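Long-range contacts in putative hemin ABC transport system, membrane protein (Burkholderia cenocepacia J2315, PDB 5B57), which probably forms the membrane-spanning part of an ABC transporter that imports heme into the bacterial cell: residues S48-P53 against C323-R328; M125-R130 against D264-L269; I308-L313 against L363-G368; V314-V319 against P332-L337. All blocks are in the same frame, centred on the assembly; numbering follows the deposited sequence.

Contacts 1, 2 and 4 meet around the start of helix 327-352. Contacts 1 and 2, with centres 15 Å apart, touch directly: N267 takes the backbone N-H of Q327 on its OD1 (2.6 Å) and gives ND2 to D326 OD1 (2.7 Å), both probable hydrogen bonds. Centre to centre, contact 4 lies about 13 Å from contact 1, further along the same helix, and about 13 Å from contact 3, with which it shares helix 311-323. Contacts 2 and 3 are joined by Q126, whose NE2 reaches G312 O at 2.8 Å. A bound decyl maltoside detergent, part of neither contact, is about 12 Å from residue G333 and about 14 Å from the I311 side chain.

Contact 1: residues S48-P53 against C323-R328; sequences SRRFAP and CGPDQR
R50 lays one face of its guanidinium over the C323-G324 backbone. C323 O stands 3.4 Å above the plane and G324 CA 3.5 Å above the same face, both nearer the edge than the centre of the group. No N-H is aimed at that oxygen, and no hydrogen bond forms. R50 CG sits between the backbone N and the carbonyl carbon (chi1 47°), and bends at chi2 and chi3 carry the group across. Its NH1 makes a salt bridge to an acidic side chain on the chain of another protein. The apolar part is small: A52 CB rests 4.0 Å from C323 SG.

At the other end charged groups gather. D326 is the N-cap of helix 327-352, and its OD1 takes R328 N at 2.7 Å, from above the carboxylate plane, with N267 ND2 as a second donor. R328 NH1 pairs electrostatically with D326 OD2 (3.1 Å) and R328 NH2 nears the like-charged R49 NH1 (3.6 Å), but both rest on one of two R328 conformers and are uncertain.

Within 48-53, an inverse gamma turn centred on F51 closes with A52 N to R50 O (2.7 Å). The arrangement joins an N-terminal arm to the turn between helices 311-323 and 327-352, where G324 (phi 85°) ends one helix and D326 caps the next, on a face of the permease that meets another protein.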
loop_
_atom_site.group_PDB
_atom_site.type_symbol
_atom_site.label_atom_id
_atom_site.label_comp_id
_atom_site.label_asym_id
_atom_site.label_seq_id
_atom_site.Cartn_x
_atom_site.Cartn_y
_atom_site.Cartn_z
ATOM N N SER A 48 -28.913 -7.580 15.014
ATOM C CA SER A 48 -28.768 -6.874 16.288
ATOM C C SER A 48 -27.955 -5.586 16.170
ATOM O O SER A 48 -28.008 -4.881 15.155
ATOM C CB SER A 48 -28.127 -7.804 17.336
ATOM O OG SER A 48 -27.662 -7.105 18.490
ATOM N N ARG A 49 -27.222 -5.264 17.229
ATOM C CA ARG A 49 -26.336 -4.115 17.246
ATOM C C ARG A 49 -25.189 -4.419 18.199
ATOM O O ARG A 49 -25.091 -5.515 18.762
ATOM C CB ARG A 49 -27.083 -2.831 17.651
ATOM C CG ARG A 49 -27.405 -1.855 16.490
ATOM C CD ARG A 49 -27.287 -0.404 16.967
ATOM N NE ARG A 49 -28.470 0.411 16.654
ATOM C CZ ARG A 49 -28.458 1.535 15.936
ATOM N NH1 ARG A 49 -27.308 1.996 15.451
ATOM N NH2 ARG A 49 -29.598 2.203 15.717
ATOM N N ARG A 50 -24.303 -3.440 18.345
ATOM C CA ARG A 50 -23.244 -3.445 19.339
ATOM C C ARG A 50 -23.573 -2.357 20.356
ATOM O O ARG A 50 -23.883 -1.223 19.964
ATOM C CB ARG A 50 -21.890 -3.210 18.665
ATOM C CG ARG A 50 -21.888 -2.053 17.660
ATOM C CD ARG A 50 -21.387 -2.471 16.281
ATOM N NE ARG A 50 -20.144 -3.229 16.321
ATOM C CZ ARG A 50 -19.402 -3.470 15.247
ATOM N NH1 ARG A 50 -19.797 -2.999 14.077
ATOM N NH2 ARG A 50 -18.273 -4.171 15.334
ATOM N N PHE A 51 -23.547 -2.712 21.653
ATOM C CA PHE A 51 -24.189 -1.899 22.690
ATOM C C PHE A 51 -23.326 -0.704 23.088
ATOM O O PHE A 51 -23.113 -0.435 24.273
ATOM C CB PHE A 51 -24.593 -2.772 23.902
ATOM C CG PHE A 51 -23.451 -3.215 24.828
ATOM C CD1 PHE A 51 -22.117 -3.224 24.428
ATOM C CD2 PHE A 51 -23.749 -3.658 26.121
ATOM C CE1 PHE A 51 -21.109 -3.647 25.313
ATOM C CE2 PHE A 51 -22.755 -4.080 26.997
ATOM C CZ PHE A 51 -21.437 -4.076 26.598
ATOM N N ALA A 52 -22.857 0.036 22.074
ATOM C CA ALA A 52 -21.920 1.141 22.278
ATOM C C ALA A 52 -22.451 2.204 23.224
ATOM O O ALA A 52 -21.941 2.299 24.350
ATOM C CB ALA A 52 -21.546 1.735 20.920
ATOM N N PRO A 53 -23.543 2.974 22.878
ATOM C CA PRO A 53 -23.753 4.339 23.429
ATOM C C PRO A 53 -23.352 4.622 24.876
ATOM O O PRO A 53 -23.195 5.784 25.265
ATOM C CB PRO A 53 -25.263 4.542 23.266
ATOM C CG PRO A 53 -25.613 3.724 22.094
ATOM C CD PRO A 53 -24.747 2.500 22.169
ATOM N N CYS A 323 -16.066 -0.082 19.148
ATOM C CA CYS A 323 -17.437 0.010 18.667
ATOM C C CYS A 323 -17.577 -0.284 17.176
ATOM O O CYS A 323 -18.692 -0.150 16.637
ATOM C CB CYS A 323 -18.010 1.398 18.982
ATOM S SG CYS A 323 -17.559 2.060 20.623
ATOM N N GLY A 324 -16.506 -0.685 16.495
ATOM C CA GLY A 324 -16.577 -0.942 15.075
ATOM C C GLY A 324 -16.380 0.310 14.247
ATOM O O GLY A 324 -16.194 1.411 14.776
ATOM N N PRO A 325 -16.388 0.173 12.922
ATOM C CA PRO A 325 -16.101 1.333 12.071
ATOM C C PRO A 325 -17.283 2.244 11.811
ATOM O O PRO A 325 -17.087 3.262 11.145
ATOM C CB PRO A 325 -15.619 0.690 10.758
ATOM C CG PRO A 325 -16.257 -0.648 10.724
ATOM C CD PRO A 325 -16.405 -1.090 12.163
ATOM N N ASP A 326 -18.490 1.921 12.279
ATOM C CA ASP A 326 -19.670 2.725 11.953
ATOM C C ASP A 326 -19.402 4.215 12.150
ATOM O O ASP A 326 -19.198 4.667 13.284
ATOM C CB ASP A 326 -20.871 2.291 12.805
ATOM C CG ASP A 326 -22.179 3.041 12.434
ATOM O OD1 ASP A 326 -22.142 4.133 11.811
ATOM O OD2 ASP A 326 -23.273 2.530 12.775
ATOM N N GLN A 327 -19.413 4.993 11.057
ATOM C CA GLN A 327 -19.094 6.414 11.153
ATOM C C GLN A 327 -20.000 7.141 12.146
ATOM O O GLN A 327 -19.595 8.135 12.748
ATOM C CB GLN A 327 -19.191 7.057 9.769
ATOM C CG GLN A 327 -18.554 8.440 9.612
ATOM C CD GLN A 327 -17.043 8.498 9.928
ATOM O OE1 GLN A 327 -16.371 7.468 10.083
ATOM N NE2 GLN A 327 -16.512 9.718 10.022
ATOM N N ARG A 328 -21.224 6.643 12.352
ATOM C CA ARG A 328 -22.172 7.314 13.236
ATOM C C ARG A 328 -21.737 7.257 14.696
ATOM O O ARG A 328 -22.050 8.144 15.476
ATOM C CB ARG A 328 -23.570 6.706 13.036
ATOM C CG ARG A 328 -24.543 7.542 12.178
ATOM C CD ARG A 328 -25.380 6.685 11.190
ATOM N NE ARG A 328 -26.333 5.753 11.817
ATOM C CZ ARG A 328 -26.309 4.423 11.675
ATOM N NH1 ARG A 328 -25.379 3.833 10.924
ATOM N NH2 ARG A 328 -27.227 3.679 12.284
#

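Contact 2: residues M125-R130 against D264-L269; sequences MQALFR and DALNAL
L266 leans its side chain onto the last turn of helix 94-128, at A127 and L128. Its CB begins the contact, 4.2 Å from A127 CB. CG, set beside the backbone N by chi1 of -76°, is the branch point: CD1 goes off to Q327 on helix 327-352, whereas CD2 fits against A127 CB (4.0 Å) and the backbone of L128, its N being 3.9 Å away. One turn later L269 repeats the approach with its own CD2, which meets L128 CD1 at 4.1 Å and L128 O at 4.0 Å; the two leucines cross at a slant.

R130 lies beyond the helix end, where its positive phi (53°) completes a Schellman motif. R130 CG and CD pass L269 O, with NE 3.7 Å from that oxygen and no hydrogen bond. A127 O is bonded by the Q270 side chain, and L128 and L269 also touch helix 283-305.

No hydrogen bond or salt bridge links the two segments themselves, so their chemistry implies a hydrophobic seat for the short helix 263-269, with polar ties such as that of Q270 supplied from its margins.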
loop_
_atom_site.group_PDB
_atom_site.type_symbol
_atom_site.label_atom_id
_atom_site.label_comp_id
_atom_site.label_asym_id
_atom_site.label_seq_id
_atom_site.Cartn_x
_atom_site.Cartn_y
_atom_site.Cartn_z
ATOM N N MET A 125 -11.055 11.233 7.726
ATOM C CA MET A 125 -10.031 10.937 6.723
ATOM C C MET A 125 -9.729 9.449 6.638
ATOM O O MET A 125 -9.487 8.929 5.545
ATOM C CB MET A 125 -8.766 11.713 7.022
ATOM C CG MET A 125 -8.947 13.196 6.819
ATOM S SD MET A 125 -8.422 13.665 5.178
ATOM C CE MET A 125 -6.710 13.137 5.234
ATOM N N GLN A 126 -9.736 8.740 7.775
ATOM C CA GLN A 126 -9.454 7.306 7.732
ATOM C C GLN A 126 -10.576 6.532 7.055
ATOM O O GLN A 126 -10.328 5.524 6.377
ATOM C CB GLN A 126 -9.219 6.790 9.138
ATOM C CG GLN A 126 -7.861 7.181 9.621
ATOM C CD GLN A 126 -7.803 7.409 11.107
ATOM O OE1 GLN A 126 -8.155 6.530 11.906
ATOM N NE2 GLN A 126 -7.340 8.590 11.497
ATOM N N ALA A 127 -11.817 6.985 7.222
ATOM C CA ALA A 127 -12.900 6.469 6.390
ATOM C C ALA A 127 -12.662 6.833 4.934
ATOM O O ALA A 127 -12.552 5.959 4.075
ATOM C CB ALA A 127 -14.253 6.997 6.866
ATOM N N LEU A 128 -12.523 8.125 4.654
ATOM C CA LEU A 128 -12.323 8.586 3.285
ATOM C C LEU A 128 -11.237 7.798 2.548
ATOM O O LEU A 128 -11.414 7.436 1.381
ATOM C CB LEU A 128 -11.989 10.075 3.296
ATOM C CG LEU A 128 -11.766 10.643 1.905
ATOM C CD1 LEU A 128 -13.100 10.798 1.290
ATOM C CD2 LEU A 128 -11.095 11.967 2.007
ATOM N N PHE A 129 -10.111 7.513 3.206
ATOM C CA PHE A 129 -9.034 6.769 2.552
ATOM C C PHE A 129 -9.133 5.279 2.765
ATOM O O PHE A 129 -8.248 4.553 2.301
ATOM C CB PHE A 129 -7.655 7.222 3.037
ATOM C CG PHE A 129 -7.255 8.547 2.508
ATOM C CD1 PHE A 129 -6.609 8.650 1.295
ATOM C CD2 PHE A 129 -7.555 9.699 3.203
ATOM C CE1 PHE A 129 -6.250 9.876 0.784
ATOM C CE2 PHE A 129 -7.207 10.934 2.693
ATOM C CZ PHE A 129 -6.548 11.014 1.473
ATOM N N ARG A 130 -10.156 4.810 3.483
ATOM C CA ARG A 130 -10.309 3.386 3.723
ATOM C C ARG A 130 -9.020 2.828 4.298
ATOM O O ARG A 130 -8.502 1.794 3.879
ATOM C CB ARG A 130 -10.701 2.670 2.442
ATOM C CG ARG A 130 -12.171 2.493 2.299
ATOM C CD ARG A 130 -12.524 2.379 0.864
ATOM N NE ARG A 130 -12.127 3.598 0.180
ATOM C CZ ARG A 130 -11.270 3.619 -0.838
ATOM N NH1 ARG A 130 -10.739 2.470 -1.278
ATOM N NH2 ARG A 130 -10.955 4.778 -1.415
ATOM N N ASP A 264 -23.181 8.806 6.800
ATOM C CA ASP A 264 -23.722 7.640 6.118
ATOM C C ASP A 264 -22.962 7.366 4.828
ATOM O O ASP A 264 -22.547 6.227 4.571
ATOM C CB ASP A 264 -25.210 7.838 5.839
ATOM C CG ASP A 264 -26.048 7.859 7.108
ATOM O OD1 ASP A 264 -25.783 7.051 8.026
ATOM O OD2 ASP A 264 -26.976 8.691 7.177
ATOM N N ALA A 265 -22.753 8.413 4.018
ATOM C CA ALA A 265 -21.968 8.268 2.797
ATOM C C ALA A 265 -20.592 7.675 3.088
ATOM O O ALA A 265 -20.111 6.806 2.346
ATOM C CB ALA A 265 -21.844 9.618 2.104
ATOM N N LEU A 266 -19.954 8.112 4.180
ATOM C CA LEU A 266 -18.652 7.562 4.547
ATOM C C LEU A 266 -18.754 6.096 4.922
ATOM O O LEU A 266 -17.835 5.317 4.636
ATOM C CB LEU A 266 -18.033 8.355 5.698
ATOM C CG LEU A 266 -17.425 9.715 5.349
ATOM C CD1 LEU A 266 -17.147 10.496 6.630
ATOM C CD2 LEU A 266 -16.176 9.529 4.513
ATOM N N ASN A 267 -19.853 5.694 5.565
ATOM C CA ASN A 267 -19.991 4.284 5.906
ATOM C C ASN A 267 -20.109 3.456 4.650
ATOM O O ASN A 267 -19.504 2.387 4.558
ATOM C CB ASN A 267 -21.187 4.048 6.817
ATOM C CG ASN A 267 -20.832 4.193 8.278
ATOM O OD1 ASN A 267 -19.657 4.143 8.650
ATOM N ND2 ASN A 267 -21.846 4.381 9.121
ATOM N N ALA A 268 -20.854 3.960 3.658
ATOM C CA ALA A 268 -21.024 3.237 2.400
ATOM C C ALA A 268 -19.723 3.179 1.612
ATOM O O ALA A 268 -19.443 2.164 0.966
ATOM C CB ALA A 268 -22.139 3.870 1.565
ATOM N N LEU A 269 -18.921 4.245 1.676
ATOM C CA LEU A 269 -17.619 4.297 1.016
ATOM C C LEU A 269 -16.598 3.326 1.606
ATOM O O LEU A 269 -15.651 2.934 0.912
ATOM C CB LEU A 269 -17.092 5.719 1.086
ATOM C CG LEU A 269 -15.742 5.960 0.453
ATOM C CD1 LEU A 269 -15.837 5.632 -1.022
ATOM C CD2 LEU A 269 -15.372 7.415 0.689
#

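Contact 3: residues I308-L313 against L363-G368; sequences IGFIGL and LTALLG
This is a buried, largely apolar contact between the loop entering helix 311-323 and one side of helix 360-378, its centre about 10 Å from the centre of the chain. T364 is the middle of it. Its CG2 is touched from two directions, by I308 CG2 and by I311 CD1 (each 3.4 Å), and both isoleucines cross the threonine at about a right angle. Its hydroxyl lies between the backbone N and the carbonyl carbon (chi1 61°), in line for the hydrogen bond that it makes to G361 O, one turn back in its own helix. T364 OG1 is thus committed to G361 O and, though G309 O is 3.0 Å away, makes no hydrogen bond across the contact.

F310, at the N-cap position of helix 311-323, supplies the other half. Its CB approaches T364 O at 3.7 Å, and the ring, inclined to the helix surface, spans from G368 to A365. CD1 meets G368 CA at 3.4 Å, where the glycine brings the helix backbone right up to the ring; across the ring, CD2 meets A365 CA at 3.7 Å and CE2 meets A365 CB at 4.0 Å.

A208 of the second subunit packs on both F310 and A365. The arrangement is thus a helix entry wedged against a predicted transmembrane helix where T364, A365 and G368 face it, beside the subunit interface of a FecCD-type permease dimer.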
loop_
_atom_site.group_PDB
_atom_site.type_symbol
_atom_site.label_atom_id
_atom_site.label_comp_id
_atom_site.label_asym_id
_atom_site.label_seq_id
_atom_site.Cartn_x
_atom_site.Cartn_y
_atom_site.Cartn_z
ATOM N N ILE A 308 0.799 19.416 16.535
ATOM C CA ILE A 308 0.479 18.303 17.413
ATOM C C ILE A 308 -0.305 17.466 16.445
ATOM O O ILE A 308 -1.205 18.026 15.826
ATOM C CB ILE A 308 -0.378 18.742 18.617
ATOM C CG1 ILE A 308 0.203 19.974 19.332
ATOM C CG2 ILE A 308 -0.536 17.613 19.579
ATOM C CD1 ILE A 308 -0.807 21.103 19.535
ATOM N N GLY A 309 -0.038 16.173 16.261
ATOM C CA GLY A 309 0.799 15.337 17.085
ATOM C C GLY A 309 0.038 14.055 17.471
ATOM O O GLY A 309 -0.395 13.938 18.609
ATOM N N PHE A 310 -0.186 13.127 16.541
ATOM C CA PHE A 310 -0.655 11.756 16.843
ATOM C C PHE A 310 -2.093 11.549 17.317
ATOM O O PHE A 310 -2.550 10.407 17.296
ATOM C CB PHE A 310 0.233 11.075 17.900
ATOM C CG PHE A 310 1.586 10.736 17.401
ATOM C CD1 PHE A 310 1.811 9.522 16.766
ATOM C CD2 PHE A 310 2.639 11.659 17.513
ATOM C CE1 PHE A 310 3.060 9.216 16.258
ATOM C CE2 PHE A 310 3.903 11.360 17.007
ATOM C CZ PHE A 310 4.115 10.132 16.376
ATOM N N ILE A 311 -2.804 12.576 17.800
ATOM C CA ILE A 311 -4.148 12.319 18.335
ATOM C C ILE A 311 -5.073 11.806 17.236
ATOM O O ILE A 311 -5.766 10.804 17.417
ATOM C CB ILE A 311 -4.744 13.565 19.029
ATOM C CG1 ILE A 311 -4.308 13.640 20.479
ATOM C CG2 ILE A 311 -6.296 13.500 19.084
ATOM C CD1 ILE A 311 -2.953 14.022 20.621
ATOM N N GLY A 312 -5.100 12.481 16.083
ATOM C CA GLY A 312 -6.001 12.101 15.000
ATOM C C GLY A 312 -5.763 10.705 14.432
ATOM O O GLY A 312 -6.596 10.224 13.651
ATOM N N LEU A 313 -4.636 10.061 14.772
ATOM C CA LEU A 313 -4.414 8.649 14.470
ATOM C C LEU A 313 -4.908 7.775 15.616
ATOM O O LEU A 313 -5.736 6.886 15.407
ATOM C CB LEU A 313 -2.930 8.399 14.205
ATOM C CG LEU A 313 -2.410 8.015 12.815
ATOM C CD1 LEU A 313 -2.695 9.069 11.769
ATOM C CD2 LEU A 313 -0.915 7.782 12.873
ATOM N N LEU A 363 4.471 15.605 24.473
ATOM C CA LEU A 363 3.622 14.683 25.226
ATOM C C LEU A 363 2.736 13.845 24.302
ATOM O O LEU A 363 2.562 12.641 24.524
ATOM C CB LEU A 363 2.782 15.461 26.237
ATOM C CG LEU A 363 3.294 15.525 27.682
ATOM C CD1 LEU A 363 3.379 14.141 28.222
ATOM C CD2 LEU A 363 4.646 16.186 27.809
ATOM N N THR A 364 2.181 14.433 23.241
ATOM C CA THR A 364 1.378 13.591 22.362
ATOM C C THR A 364 2.228 12.563 21.620
ATOM O O THR A 364 1.716 11.498 21.267
ATOM C CB THR A 364 0.570 14.434 21.388
ATOM O OG1 THR A 364 1.441 15.204 20.553
ATOM C CG2 THR A 364 -0.265 15.347 22.160
ATOM N N ALA A 365 3.514 12.848 21.372
ATOM C CA ALA A 365 4.387 11.821 20.812
ATOM C C ALA A 365 4.620 10.706 21.810
ATOM O O ALA A 365 4.864 9.560 21.416
ATOM C CB ALA A 365 5.727 12.404 20.383
ATOM N N LEU A 366 4.551 11.009 23.091
ATOM C CA LEU A 366 4.712 9.947 24.063
ATOM C C LEU A 366 3.442 9.121 24.239
ATOM O O LEU A 366 3.466 8.138 24.988
ATOM C CB LEU A 366 5.175 10.529 25.391
ATOM C CG LEU A 366 6.533 11.205 25.256
ATOM C CD1 LEU A 366 6.799 11.980 26.524
ATOM C CD2 LEU A 366 7.608 10.169 24.958
ATOM N N LEU A 367 2.340 9.497 23.577
ATOM C CA LEU A 367 1.212 8.594 23.346
ATOM C C LEU A 367 1.407 7.789 22.068
ATOM O O LEU A 367 1.221 6.568 22.064
ATOM C CB LEU A 367 -0.102 9.364 23.241
ATOM C CG LEU A 367 -0.764 9.829 24.524
ATOM C CD1 LEU A 367 -1.702 10.975 24.241
ATOM C CD2 LEU A 367 -1.528 8.674 25.099
ATOM N N GLY A 368 1.745 8.473 20.970
ATOM C CA GLY A 368 1.995 7.783 19.725
ATOM C C GLY A 368 2.943 6.611 19.886
ATOM O O GLY A 368 2.682 5.516 19.383
#

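Contact 4: residues V314-V319 against P332-L337; sequences VAPHCV and PGAALL
P316 and A334 mark the tight part of this contact, with their CA atoms only 4.5 Å apart. A334 CB lies against P316 CA at 3.5 Å and P316 CB at 3.7 Å, a methyl group set over the start of the proline ring. Next to this pair A315 CB faces A334 O, and further along V319 packs onto the backbone at G333, where the other helix has no side chain. V319 CG1 is anti to the backbone N (chi1 166°), which sends CG2 beside that N and onto the next helix, 3.3 Å from G333 O, while CG1 passes G333 CA at 3.9 Å. With a glycine and alanines at these points, the axes of the segments 314-319 and 332-337 come within 8.0 Å, at 124° between their N-to-C directions.

The more exposed part, made by side chains of L337 and C318, still includes the residue with most contact surface, L337. Its CG is anti to the backbone N (chi1 -179°), and the side chain bridges toward the partner helix: the CB methylene meets V319 CG2, and the CD2 methyl reaches C318 CB and A315 O (3.8 Å). L59 of helix 54-72 adds to L337, whereas P316 is covered by A123 and Q126 of helix 94-128.

Both helices are kinked at a proline, P316 and P332, whose nitrogens carry no hydrogen for the turn before. The pair is two consecutive helices joined by a short turn and crossing at a steep angle, within the transmembrane bundle of a FecCD-family permease.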
loop_
_atom_site.group_PDB
_atom_site.type_symbol
_atom_site.label_atom_id
_atom_site.label_comp_id
_atom_site.label_asym_id
_atom_site.label_seq_id
_atom_site.Cartn_x
_atom_site.Cartn_y
_atom_site.Cartn_z
ATOM N N VAL A 314 -4.449 8.065 16.838
ATOM C CA VAL A 314 -4.767 7.253 18.017
ATOM C C VAL A 314 -6.269 7.246 18.310
ATOM O O VAL A 314 -6.884 6.190 18.460
ATOM C CB VAL A 314 -3.982 7.762 19.242
ATOM C CG1 VAL A 314 -4.483 7.081 20.515
ATOM C CG2 VAL A 314 -2.496 7.554 19.054
ATOM N N ALA A 315 -6.867 8.412 18.475
ATOM C CA ALA A 315 -8.224 8.413 19.005
ATOM C C ALA A 315 -9.193 7.645 18.116
ATOM O O ALA A 315 -9.826 6.708 18.622
ATOM C CB ALA A 315 -8.677 9.843 19.293
ATOM N N PRO A 316 -9.325 7.910 16.813
ATOM C CA PRO A 316 -10.335 7.159 16.047
ATOM C C PRO A 316 -10.022 5.691 15.930
ATOM O O PRO A 316 -10.900 4.926 15.505
ATOM C CB PRO A 316 -10.331 7.840 14.674
ATOM C CG PRO A 316 -9.037 8.441 14.571
ATOM C CD PRO A 316 -8.536 8.789 15.941
ATOM N N HIS A 317 -8.817 5.267 16.312
ATOM C CA HIS A 317 -8.472 3.855 16.273
ATOM C C HIS A 317 -8.916 3.103 17.516
ATOM O O HIS A 317 -9.285 1.934 17.417
ATOM C CB HIS A 317 -6.970 3.665 16.089
ATOM C CG HIS A 317 -6.599 2.273 15.681
ATOM N ND1 HIS A 317 -6.709 1.821 14.380
ATOM C CD2 HIS A 317 -6.163 1.218 16.409
ATOM C CE1 HIS A 317 -6.334 0.557 14.323
ATOM N NE2 HIS A 317 -6.003 0.166 15.541
ATOM N N CYS A 318 -8.906 3.722 18.683
ATOM C CA CYS A 318 -9.396 2.999 19.851
ATOM C C CYS A 318 -10.912 2.948 19.848
ATOM O O CYS A 318 -11.505 1.908 20.174
ATOM C CB CYS A 318 -8.876 3.641 21.135
ATOM S SG CYS A 318 -7.113 4.024 21.091
ATOM N N VAL A 319 -11.554 4.055 19.477
ATOM C CA VAL A 319 -13.008 4.074 19.452
ATOM C C VAL A 319 -13.512 3.028 18.482
ATOM O O VAL A 319 -14.533 2.365 18.729
ATOM C CB VAL A 319 -13.517 5.470 19.080
ATOM C CG1 VAL A 319 -14.996 5.390 18.719
ATOM C CG2 VAL A 319 -13.211 6.486 20.205
ATOM N N PRO A 332 -18.254 11.131 16.554
ATOM C CA PRO A 332 -18.350 11.692 17.913
ATOM C C PRO A 332 -17.524 10.932 18.939
ATOM O O PRO A 332 -17.035 11.543 19.900
ATOM C CB PRO A 332 -19.849 11.595 18.227
ATOM C CG PRO A 332 -20.311 10.476 17.423
ATOM C CD PRO A 332 -19.541 10.550 16.133
ATOM N N GLY A 333 -17.384 9.610 18.771
ATOM C CA GLY A 333 -16.574 8.830 19.689
ATOM C C GLY A 333 -15.130 9.270 19.686
ATOM O O GLY A 333 -14.526 9.477 20.741
ATOM N N ALA A 334 -14.558 9.435 18.495
ATOM C CA ALA A 334 -13.153 9.790 18.417
ATOM C C ALA A 334 -12.913 11.209 18.927
ATOM O O ALA A 334 -11.904 11.479 19.595
ATOM C CB ALA A 334 -12.666 9.626 16.985
ATOM N N ALA A 335 -13.847 12.123 18.652
ATOM C CA ALA A 335 -13.691 13.496 19.127
ATOM C C ALA A 335 -13.720 13.569 20.661
ATOM O O ALA A 335 -12.853 14.218 21.262
ATOM C CB ALA A 335 -14.745 14.398 18.480
ATOM N N LEU A 336 -14.667 12.878 21.317
ATOM C CA LEU A 336 -14.633 12.809 22.776
ATOM C C LEU A 336 -13.315 12.223 23.276
ATOM O O LEU A 336 -12.630 12.831 24.106
ATOM C CB LEU A 336 -15.796 11.994 23.309
ATOM C CG LEU A 336 -17.238 12.455 23.134
ATOM C CD1 LEU A 336 -18.121 11.437 23.810
ATOM C CD2 LEU A 336 -17.425 13.810 23.749
ATOM N N LEU A 337 -12.936 11.040 22.784
ATOM C CA LEU A 337 -11.671 10.455 23.224
ATOM C C LEU A 337 -10.469 11.334 22.858
ATOM O O LEU A 337 -9.471 11.383 23.605
ATOM C CB LEU A 337 -11.484 9.056 22.644
ATOM C CG LEU A 337 -10.169 8.449 23.147
ATOM C CD1 LEU A 337 -10.234 8.250 24.672
ATOM C CD2 LEU A 337 -9.777 7.170 22.402
#